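Local coordinates for esterase (Rhizomucor miehei CAU432, PDB 4WY8), which hydrolyses carboxylic esters as a fungal carboxylesterase of the alpha/beta hydrolase fold, assembled here from two copies of the chain, at residues D21-V30 and K216-H224; S203-L213 and E259-G267. All blocks are in the same frame, centred on the assembly; numbering follows the deposited sequence.

How the contacts relate
Contact 1 lies at the surface and contact 2 is largely buried, with centres about 17 Å apart. In contact 1, segment 21-30 meets helix 215-225, Thr23 and the indole of Trp220 giving the two largest shares of the buried surface and a lysine the one direct hydrogen bond. Contact 2 joins helix 202-206 and the loop after it to the segment after strand 253-258, which carries the probable triad aspartate; one aromatic face lies on backbone and another on a valine side chain, a buried serine bridges two backbone groups, and two waters bridge others. Helix 215-225 connects them: Met218, on its inner side, packs on Tyr204, Leu213 and Leu263, whereas Trp220 serves contact 1.

Contact 1 of 2, residues D21-V30 and K216-H224; sequences DSTQYPPEVV and KLMVWFFDH
The N-terminal region and helix 215-225 probably form part of the cap over the alpha/beta hydrolase core, as in hormone-sensitive-lipase-like esterases; here an Asx turn and short 3-10 segment set Thr23 on the indole of Trp220. CG of Trp220 stands anti to the backbone N (chi1 -173°), which carries the indole out from the helix to the 3-10 segment. Thr23 CA sits over the face of the five-membered ring, 3.8 Å from its centroid, a CH-pi contact, and Thr23 CG2 comes to 3.6 Å from Trp220 CG. The opposite face of the indole is covered from within its own helix by CD2 of His224. The His224 ring in turn takes Pro27 CG over one face, 3.7 Å from NE2, at the start of helix 27-39. Val30, about one helical turn later, brings CG2 near CH2 of Trp220, while CD1 of Leu217 meets the methyl of Thr23. Pro27 and His224 also touch Pro124, in a loop of the same chain. The polar side of the turn is tied by Asp21 OD1, which accepts from Thr23 N (2.9 Å) and Thr23 OG1 (2.7 Å), both on the same face of the carboxylate. Thr23 OG1 further accepts from Gln24 NE2 in the amide plane. At the border of the contact, Lys216, its chain bent at the last torsion, gives NZ to Thr23 OG1 at 3.2 Å.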
loop_
_atom_site.group_PDB
_atom_site.type_symbol
_atom_site.label_atom_id
_atom_site.label_comp_id
_atom_site.label_asym_id
_atom_site.label_seq_id
_atom_site.Cartn_x
_atom_site.Cartn_y
_atom_site.Cartn_z
ATOM N N ASP A 21 4.043 -30.294 12.639
ATOM C CA ASP A 21 2.987 -29.793 13.502
ATOM C C ASP A 21 3.543 -29.292 14.822
ATOM O O ASP A 21 3.931 -30.092 15.683
ATOM C CB ASP A 21 1.934 -30.875 13.743
ATOM C CG ASP A 21 0.646 -30.309 14.316
ATOM O OD1 ASP A 21 0.632 -29.100 14.670
ATOM O OD2 ASP A 21 -0.355 -31.058 14.387
ATOM N N SER A 22 3.563 -27.975 15.004
ATOM C CA SER A 22 4.046 -27.427 16.266
ATOM C C SER A 22 3.075 -27.697 17.419
ATOM O O SER A 22 3.487 -27.693 18.582
ATOM C CB SER A 22 4.296 -25.918 16.160
ATOM O OG SER A 22 5.449 -25.629 15.391
ATOM N N THR A 23 1.801 -27.926 17.108
ATOM C CA THR A 23 0.808 -28.134 18.158
ATOM C C THR A 23 1.029 -29.464 18.876
ATOM O O THR A 23 0.356 -29.742 19.874
ATOM C CB THR A 23 -0.659 -28.081 17.632
ATOM O OG1 THR A 23 -0.956 -29.229 16.834
ATOM C CG2 THR A 23 -0.910 -26.798 16.836
ATOM N N GLN A 24 1.943 -30.292 18.363
ATOM C CA GLN A 24 2.205 -31.600 18.967
ATOM C C GLN A 24 3.347 -31.536 19.971
ATOM O O GLN A 24 3.690 -32.540 20.607
ATOM C CB GLN A 24 2.538 -32.644 17.901
ATOM C CG GLN A 24 1.447 -32.860 16.889
ATOM C CD GLN A 24 0.123 -33.104 17.559
ATOM O OE1 GLN A 24 -0.107 -34.167 18.137
ATOM N NE2 GLN A 24 -0.763 -32.115 17.495
ATOM N N TYR A 25 3.953 -30.359 20.090
ATOM C CA TYR A 25 5.106 -30.197 20.952
ATOM C C TYR A 25 4.895 -29.158 22.041
ATOM O O TYR A 25 4.053 -28.277 21.909
ATOM C CB TYR A 25 6.313 -29.839 20.080
ATOM C CG TYR A 25 6.709 -30.983 19.180
ATOM C CD1 TYR A 25 6.244 -31.060 17.873
ATOM C CD2 TYR A 25 7.508 -32.008 19.658
ATOM C CE1 TYR A 25 6.586 -32.115 17.056
ATOM C CE2 TYR A 25 7.860 -33.059 18.854
ATOM C CZ TYR A 25 7.396 -33.113 17.554
ATOM O OH TYR A 25 7.760 -34.179 16.758
ATOM N N PRO A 26 5.666 -29.258 23.129
ATOM C CA PRO A 26 5.692 -28.204 24.150
ATOM C C PRO A 26 6.330 -26.909 23.625
ATOM O O PRO A 26 7.269 -26.964 22.814
ATOM C CB PRO A 26 6.557 -28.802 25.261
ATOM C CG PRO A 26 6.598 -30.292 24.979
ATOM C CD PRO A 26 6.496 -30.420 23.500
ATOM N N PRO A 27 5.819 -25.753 24.072
ATOM C CA PRO A 27 6.318 -24.457 23.587
ATOM C C PRO A 27 7.848 -24.245 23.642
ATOM O O PRO A 27 8.349 -23.653 22.677
ATOM C CB PRO A 27 5.576 -23.459 24.480
ATOM C CG PRO A 27 4.211 -24.144 24.682
ATOM C CD PRO A 27 4.561 -25.615 24.839
ATOM N N GLU A 28 8.554 -24.659 24.704
ATOM C CA GLU A 28 10.021 -24.498 24.755
ATOM C C GLU A 28 10.719 -25.245 23.589
ATOM O O GLU A 28 11.695 -24.742 22.991
ATOM C CB GLU A 28 10.584 -24.946 26.124
ATOM C CG GLU A 28 10.650 -26.458 26.375
ATOM C CD GLU A 28 9.466 -26.999 27.177
ATOM O OE1 GLU A 28 8.622 -26.184 27.618
ATOM O OE2 GLU A 28 9.384 -28.240 27.369
ATOM N N VAL A 29 10.179 -26.410 23.229
ATOM C CA VAL A 29 10.731 -27.205 22.137
ATOM C C VAL A 29 10.517 -26.516 20.790
ATOM O O VAL A 29 11.445 -26.391 19.980
ATOM C CB VAL A 29 10.092 -28.629 22.138
ATOM C CG1 VAL A 29 10.500 -29.430 20.917
ATOM C CG2 VAL A 29 10.454 -29.363 23.429
ATOM N N VAL A 30 9.301 -26.024 20.587
ATOM C CA VAL A 30 8.945 -25.260 19.400
ATOM C C VAL A 30 9.854 -24.027 19.249
ATOM O O VAL A 30 10.380 -23.775 18.163
ATOM C CB VAL A 30 7.459 -24.823 19.453
ATOM C CG1 VAL A 30 7.031 -24.112 18.153
ATOM C CG2 VAL A 30 6.578 -26.032 19.687
ATOM N N LYS A 216 -5.736 -24.441 13.080
ATOM C CA LYS A 216 -5.266 -25.283 14.166
ATOM C C LYS A 216 -4.267 -24.550 15.060
ATOM O O LYS A 216 -4.349 -24.574 16.298
ATOM C CB LYS A 216 -4.650 -26.550 13.581
ATOM C CG LYS A 216 -4.557 -27.663 14.577
ATOM C CD LYS A 216 -4.090 -28.956 13.937
ATOM C CE LYS A 216 -4.403 -30.110 14.886
ATOM N NZ LYS A 216 -4.058 -29.750 16.308
ATOM N N LEU A 217 -3.298 -23.921 14.409
ATOM C CA LEU A 217 -2.293 -23.125 15.076
ATOM C C LEU A 217 -2.918 -21.921 15.824
ATOM O O LEU A 217 -2.542 -21.622 16.954
ATOM C CB LEU A 217 -1.258 -22.676 14.047
ATOM C CG LEU A 217 0.174 -22.492 14.512
ATOM C CD1 LEU A 217 0.635 -23.694 15.303
ATOM C CD2 LEU A 217 1.045 -22.312 13.285
ATOM N N MET A 218 -3.893 -21.250 15.220
ATOM C CA MET A 218 -4.529 -20.123 15.904
ATOM C C MET A 218 -5.208 -20.605 17.196
ATOM O O MET A 218 -5.082 -19.965 18.245
ATOM C CB MET A 218 -5.536 -19.415 14.982
ATOM C CG MET A 218 -4.892 -18.426 13.989
ATOM S SD MET A 218 -3.792 -17.212 14.785
ATOM C CE MET A 218 -4.928 -16.442 15.954
ATOM N N VAL A 219 -5.871 -21.762 17.129
ATOM C CA VAL A 219 -6.526 -22.343 18.290
ATOM C C VAL A 219 -5.527 -22.671 19.378
ATOM O O VAL A 219 -5.734 -22.351 20.554
ATOM C CB VAL A 219 -7.319 -23.619 17.897
ATOM C CG1 VAL A 219 -7.783 -24.393 19.140
ATOM C CG2 VAL A 219 -8.502 -23.230 17.016
ATOM N N TRP A 220 -4.424 -23.288 18.979
ATOM C CA TRP A 220 -3.354 -23.585 19.913
ATOM C C TRP A 220 -2.794 -22.316 20.621
ATOM O O TRP A 220 -2.608 -22.267 21.863
ATOM C CB TRP A 220 -2.274 -24.326 19.141
ATOM C CG TRP A 220 -1.144 -24.879 19.922
ATOM C CD1 TRP A 220 -1.160 -25.990 20.725
ATOM C CD2 TRP A 220 0.204 -24.399 19.922
ATOM N NE1 TRP A 220 0.095 -26.208 21.240
ATOM C CE2 TRP A 220 0.949 -25.250 20.762
ATOM C CE3 TRP A 220 0.854 -23.327 19.295
ATOM C CZ2 TRP A 220 2.311 -25.052 21.008
ATOM C CZ3 TRP A 220 2.204 -23.135 19.526
ATOM C CH2 TRP A 220 2.923 -23.996 20.380
ATOM N N PHE A 221 -2.538 -21.289 19.822
ATOM C CA PHE A 221 -2.081 -20.003 20.338
ATOM C C PHE A 221 -3.056 -19.415 21.364
ATOM O O PHE A 221 -2.683 -19.085 22.489
ATOM C CB PHE A 221 -1.923 -19.016 19.194
ATOM C CG PHE A 221 -0.729 -19.266 18.321
ATOM C CD1 PHE A 221 0.451 -19.760 18.854
ATOM C CD2 PHE A 221 -0.775 -18.930 16.970
ATOM C CE1 PHE A 221 1.556 -19.948 18.040
ATOM C CE2 PHE A 221 0.316 -19.103 16.151
ATOM C CZ PHE A 221 1.487 -19.604 16.677
ATOM N N PHE A 222 -4.315 -19.293 20.968
ATOM C CA PHE A 222 -5.335 -18.756 21.869
ATOM C C PHE A 222 -5.473 -19.585 23.168
ATOM O O PHE A 222 -5.638 -19.023 24.270
ATOM C CB PHE A 222 -6.679 -18.707 21.142
ATOM C CG PHE A 222 -7.068 -17.325 20.634
ATOM C CD1 PHE A 222 -7.616 -16.372 21.496
ATOM C CD2 PHE A 222 -6.920 -16.999 19.290
ATOM C CE1 PHE A 222 -7.996 -15.097 21.026
ATOM C CE2 PHE A 222 -7.294 -15.732 18.805
ATOM C CZ PHE A 222 -7.832 -14.776 19.680
ATOM N N ASP A 223 -5.368 -20.913 23.048
ATOM C CA ASP A 223 -5.523 -21.780 24.215
ATOM C C ASP A 223 -4.363 -21.583 25.186
ATOM O O ASP A 223 -4.552 -21.638 26.399
ATOM C CB ASP A 223 -5.642 -23.256 23.808
ATOM C CG ASP A 223 -7.032 -23.612 23.323
ATOM O OD1 ASP A 223 -7.982 -22.869 23.654
ATOM O OD2 ASP A 223 -7.174 -24.628 22.604
ATOM N N HIS A 224 -3.157 -21.364 24.671
ATOM C CA HIS A 224 -2.061 -21.019 25.591
ATOM C C HIS A 224 -2.168 -19.601 26.191
ATOM O O HIS A 224 -1.784 -19.385 27.344
ATOM C CB HIS A 224 -0.697 -21.155 24.907
ATOM C CG HIS A 224 -0.222 -22.571 24.753
ATOM N ND1 HIS A 224 -0.069 -23.430 25.824
ATOM C CD2 HIS A 224 0.183 -23.261 23.662
ATOM C CE1 HIS A 224 0.390 -24.592 25.395
ATOM N NE2 HIS A 224 0.544 -24.518 24.085
#

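Contact 2 of 2, residues S203-L213 and E259-G267; sequences SYKQFAENYYL and EADVLREEG
Val262 fits between Tyr204, Phe207 and Leu213 and has the most surface buried, followed by Ser203 and Phe207. Val262 CB lies over one face of the Tyr204 ring, 3.8 Å from its centroid; its CG1 touches Phe207 O and its CG2 meets CD2 of Leu213. Ser203 turns OG between its own backbone N and carbonyl carbon (chi1 59°), where it donates to Val262 O at 2.6 Å, from above the carbonyl plane, and accepts from Glu265 N in a nearly straight bond (168°). One hydroxyl thus ties the first turn of helix 202-206 to the start of helix 264-276. The Phe207 ring is layered, with Ala260 CA and Asp261 N on one face and Gln206 CG on the other, while Arg264 NH1 comes to its edge, 3.6 Å from CE2. That guanidinium is held by Glu259 O, on an in-plane lone pair, and by a salt bridge to Glu265. Water 1 joins Tyr211 O to Ala260 O, and water 2 joins Leu213 O to Val262 N. Asp261 OD1 caps Leu263 N, while OD2 is hydrogen-bonded to His291 ND1, consistent with a Ser-His-Asp triad with Ser164. Tyr204 and Ala208 touch Arg215 of helix 215-225, Ala260 and Tyr211 meet Ile290 of strand 289-290, and Glu259, just beyond strand 253-258, forms a salt bridge with Arg272 of the second subunit.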
loop_
_atom_site.group_PDB
_atom_site.type_symbol
_atom_site.label_atom_id
_atom_site.label_comp_id
_atom_site.label_asym_id
_atom_site.label_seq_id
_atom_site.Cartn_x
_atom_site.Cartn_y
_atom_site.Cartn_z
ATOM N N SER A 203 -12.401 -16.085 5.719
ATOM C CA SER A 203 -10.985 -16.251 5.424
ATOM C C SER A 203 -10.457 -17.430 6.217
ATOM O O SER A 203 -9.587 -18.164 5.738
ATOM C CB SER A 203 -10.183 -14.976 5.735
ATOM O OG SER A 203 -10.278 -14.575 7.090
ATOM N N TYR A 204 -10.965 -17.614 7.436
ATOM C CA TYR A 204 -10.608 -18.794 8.245
ATOM C C TYR A 204 -11.001 -20.098 7.539
ATOM O O TYR A 204 -10.249 -21.079 7.572
ATOM C CB TYR A 204 -11.265 -18.742 9.632
ATOM C CG TYR A 204 -10.340 -18.330 10.763
ATOM C CD1 TYR A 204 -9.421 -19.232 11.295
ATOM C CD2 TYR A 204 -10.388 -17.031 11.303
ATOM C CE1 TYR A 204 -8.566 -18.855 12.340
ATOM C CE2 TYR A 204 -9.557 -16.654 12.337
ATOM C CZ TYR A 204 -8.649 -17.568 12.851
ATOM O OH TYR A 204 -7.826 -17.196 13.883
ATOM N N LYS A 205 -12.203 -20.124 6.958
ATOM C CA LYS A 205 -12.662 -21.276 6.169
ATOM C C LYS A 205 -11.819 -21.511 4.926
ATOM O O LYS A 205 -11.411 -22.641 4.630
ATOM C CB LYS A 205 -14.121 -21.096 5.742
ATOM C CG LYS A 205 -15.081 -21.082 6.905
ATOM C CD LYS A 205 -16.507 -20.802 6.456
ATOM C CE LYS A 205 -17.469 -21.491 7.393
ATOM N NZ LYS A 205 -18.745 -20.745 7.479
ATOM N N GLN A 206 -11.576 -20.440 4.181
ATOM C CA GLN A 206 -10.892 -20.582 2.906
ATOM C C GLN A 206 -9.420 -20.952 3.071
ATOM O O GLN A 206 -8.865 -21.704 2.261
ATOM C CB GLN A 206 -11.016 -19.297 2.084
ATOM C CG GLN A 206 -10.469 -19.485 0.693
ATOM C CD GLN A 206 -10.698 -18.289 -0.194
ATOM O OE1 GLN A 206 -11.336 -17.319 0.207
ATOM N NE2 GLN A 206 -10.191 -18.359 -1.419
ATOM N N PHE A 207 -8.782 -20.450 4.126
ATOM C CA PHE A 207 -7.349 -20.656 4.261
ATOM C C PHE A 207 -7.001 -21.486 5.487
ATOM O O PHE A 207 -5.871 -21.447 5.976
ATOM C CB PHE A 207 -6.644 -19.305 4.306
ATOM C CG PHE A 207 -7.014 -18.406 3.152
ATOM C CD1 PHE A 207 -6.590 -18.704 1.866
ATOM C CD2 PHE A 207 -7.798 -17.276 3.354
ATOM C CE1 PHE A 207 -6.934 -17.891 0.791
ATOM C CE2 PHE A 207 -8.146 -16.438 2.292
ATOM C CZ PHE A 207 -7.719 -16.755 1.002
ATOM N N ALA A 208 -7.967 -22.266 5.961
ATOM C CA ALA A 208 -7.781 -23.044 7.185
ATOM C C ALA A 208 -6.529 -23.906 7.145
ATOM O O ALA A 208 -5.927 -24.147 8.185
ATOM C CB ALA A 208 -9.005 -23.911 7.464
ATOM N N GLU A 209 -6.147 -24.413 5.972
ATOM C CA GLU A 209 -4.936 -25.244 5.892
ATOM C C GLU A 209 -4.022 -24.889 4.718
ATOM O O GLU A 209 -4.437 -24.231 3.775
ATOM C CB GLU A 209 -5.317 -26.728 5.836
ATOM C CG GLU A 209 -6.239 -27.183 6.965
ATOM C CD GLU A 209 -6.615 -28.655 6.859
ATOM O OE1 GLU A 209 -5.983 -29.374 6.050
ATOM O OE2 GLU A 209 -7.537 -29.094 7.587
ATOM N N ASN A 210 -2.766 -25.298 4.819
ATOM C CA ASN A 210 -1.779 -25.162 3.730
ATOM C C ASN A 210 -1.360 -23.735 3.362
ATOM O O ASN A 210 -0.781 -23.513 2.291
ATOM C CB ASN A 210 -2.295 -25.854 2.472
ATOM C CG ASN A 210 -2.622 -27.309 2.712
ATOM O OD1 ASN A 210 -1.831 -28.044 3.314
ATOM N ND2 ASN A 210 -3.796 -27.730 2.261
ATOM N N TYR A 211 -1.600 -22.772 4.245
ATOM C CA TYR A 211 -1.051 -21.427 4.040
ATOM C C TYR A 211 -0.231 -20.930 5.238
ATOM O O TYR A 211 -0.325 -19.742 5.638
ATOM C CB TYR A 211 -2.176 -20.451 3.739
ATOM C CG TYR A 211 -2.946 -20.740 2.459
ATOM C CD1 TYR A 211 -2.517 -20.241 1.243
ATOM C CD2 TYR A 211 -4.114 -21.514 2.483
ATOM C CE1 TYR A 211 -3.245 -20.478 0.064
ATOM C CE2 TYR A 211 -4.836 -21.773 1.324
ATOM C CZ TYR A 211 -4.392 -21.253 0.116
ATOM O OH TYR A 211 -5.098 -21.493 -1.044
ATOM N N TYR A 212 0.560 -21.856 5.795
ATOM C CA TYR A 212 1.536 -21.600 6.856
ATOM C C TYR A 212 0.895 -21.297 8.210
ATOM O O TYR A 212 1.082 -22.060 9.155
ATOM C CB TYR A 212 2.475 -20.467 6.418
ATOM C CG TYR A 212 3.616 -20.182 7.363
ATOM C CD1 TYR A 212 4.675 -21.076 7.491
ATOM C CD2 TYR A 212 3.641 -19.014 8.126
ATOM C CE1 TYR A 212 5.731 -20.822 8.357
ATOM C CE2 TYR A 212 4.691 -18.753 8.998
ATOM C CZ TYR A 212 5.731 -19.658 9.106
ATOM O OH TYR A 212 6.768 -19.406 9.971
ATOM N N LEU A 213 0.152 -20.200 8.328
ATOM C CA LEU A 213 -0.656 -19.978 9.531
ATOM C C LEU A 213 -1.973 -20.716 9.347
ATOM O O LEU A 213 -2.701 -20.426 8.413
ATOM C CB LEU A 213 -0.920 -18.487 9.801
ATOM C CG LEU A 213 -1.848 -18.219 11.017
ATOM C CD1 LEU A 213 -1.205 -18.709 12.312
ATOM C CD2 LEU A 213 -2.196 -16.733 11.162
ATOM N N GLU A 259 -3.908 -11.224 1.520
ATOM C CA GLU A 259 -5.019 -11.837 0.802
ATOM C C GLU A 259 -5.244 -13.296 1.217
ATOM O O GLU A 259 -6.376 -13.699 1.457
ATOM C CB GLU A 259 -4.800 -11.761 -0.701
ATOM C CG GLU A 259 -5.952 -12.360 -1.496
ATOM C CD GLU A 259 -5.647 -12.434 -2.980
ATOM O OE1 GLU A 259 -4.447 -12.551 -3.323
ATOM O OE2 GLU A 259 -6.602 -12.408 -3.795
ATOM N N ALA A 260 -4.184 -14.094 1.291
ATOM C CA ALA A 260 -4.364 -15.511 1.647
ATOM C C ALA A 260 -4.003 -15.766 3.105
ATOM O O ALA A 260 -2.940 -16.295 3.390
ATOM C CB ALA A 260 -3.547 -16.400 0.732
ATOM N N ASP A 261 -4.890 -15.380 4.023
ATOM C CA ASP A 261 -4.593 -15.371 5.464
ATOM C C ASP A 261 -5.894 -15.593 6.210
ATOM O O ASP A 261 -6.908 -14.947 5.890
ATOM C CB ASP A 261 -3.947 -14.030 5.876
ATOM C CG ASP A 261 -3.557 -13.961 7.377
ATOM O OD1 ASP A 261 -3.721 -14.952 8.147
ATOM O OD2 ASP A 261 -3.023 -12.893 7.783
ATOM N N VAL A 262 -5.880 -16.500 7.189
ATOM C CA VAL A 262 -7.086 -16.748 7.983
ATOM C C VAL A 262 -7.523 -15.487 8.734
ATOM O O VAL A 262 -8.714 -15.294 8.978
ATOM C CB VAL A 262 -6.894 -17.896 9.009
ATOM C CG1 VAL A 262 -6.729 -19.220 8.294
ATOM C CG2 VAL A 262 -5.713 -17.606 9.953
ATOM N N LEU A 263 -6.573 -14.607 9.040
ATOM C CA LEU A 263 -6.864 -13.394 9.816
ATOM C C LEU A 263 -7.312 -12.228 8.954
ATOM O O LEU A 263 -7.485 -11.111 9.452
ATOM C CB LEU A 263 -5.619 -12.961 10.622
ATOM C CG LEU A 263 -5.052 -13.984 11.609
ATOM C CD1 LEU A 263 -3.852 -13.405 12.312
ATOM C CD2 LEU A 263 -6.148 -14.390 12.621
ATOM N N ARG A 264 -7.443 -12.454 7.650
ATOM C CA ARG A 264 -7.736 -11.346 6.743
ATOM C C ARG A 264 -9.012 -10.602 7.095
ATOM O O ARG A 264 -9.022 -9.355 7.228
ATOM C CB ARG A 264 -7.845 -11.843 5.314
ATOM C CG ARG A 264 -8.144 -10.716 4.330
ATOM C CD ARG A 264 -8.340 -11.246 2.927
ATOM N NE ARG A 264 -9.658 -11.832 2.750
ATOM C CZ ARG A 264 -9.945 -12.739 1.824
ATOM N NH1 ARG A 264 -8.985 -13.174 1.018
ATOM N NH2 ARG A 264 -11.180 -13.218 1.714
ATOM N N GLU A 265 -10.094 -11.363 7.256
ATOM C CA GLU A 265 -11.407 -10.737 7.457
ATOM C C GLU A 265 -11.509 -9.935 8.750
ATOM O O GLU A 265 -12.053 -8.839 8.729
ATOM C CB GLU A 265 -12.495 -11.798 7.377
ATOM C CG GLU A 265 -12.695 -12.247 5.940
ATOM C CD GLU A 265 -12.930 -11.058 5.008
ATOM O OE1 GLU A 265 -13.815 -10.237 5.329
ATOM O OE2 GLU A 265 -12.216 -10.902 3.983
ATOM N N GLU A 266 -10.966 -10.443 9.860
ATOM C CA GLU A 266 -11.048 -9.719 11.122
ATOM C C GLU A 266 -10.156 -8.463 11.152
ATOM O O GLU A 266 -10.507 -7.469 11.799
ATOM C CB GLU A 266 -10.708 -10.658 12.280
ATOM C CG GLU A 266 -9.300 -11.226 12.224
ATOM C CD GLU A 266 -9.125 -12.405 13.160
ATOM O OE1 GLU A 266 -9.622 -13.503 12.793
ATOM O OE2 GLU A 266 -8.472 -12.264 14.234
ATOM N N GLY A 267 -9.020 -8.502 10.455
ATOM C CA GLY A 267 -8.151 -7.339 10.327
ATOM C C GLY A 267 -8.845 -6.251 9.531
ATOM O O GLY A 267 -8.848 -5.059 9.927
HETATM O O HOH W 1 -1.431 -17.408 5.440
HETATM O O HOH W 2 -3.369 -17.906 7.332
#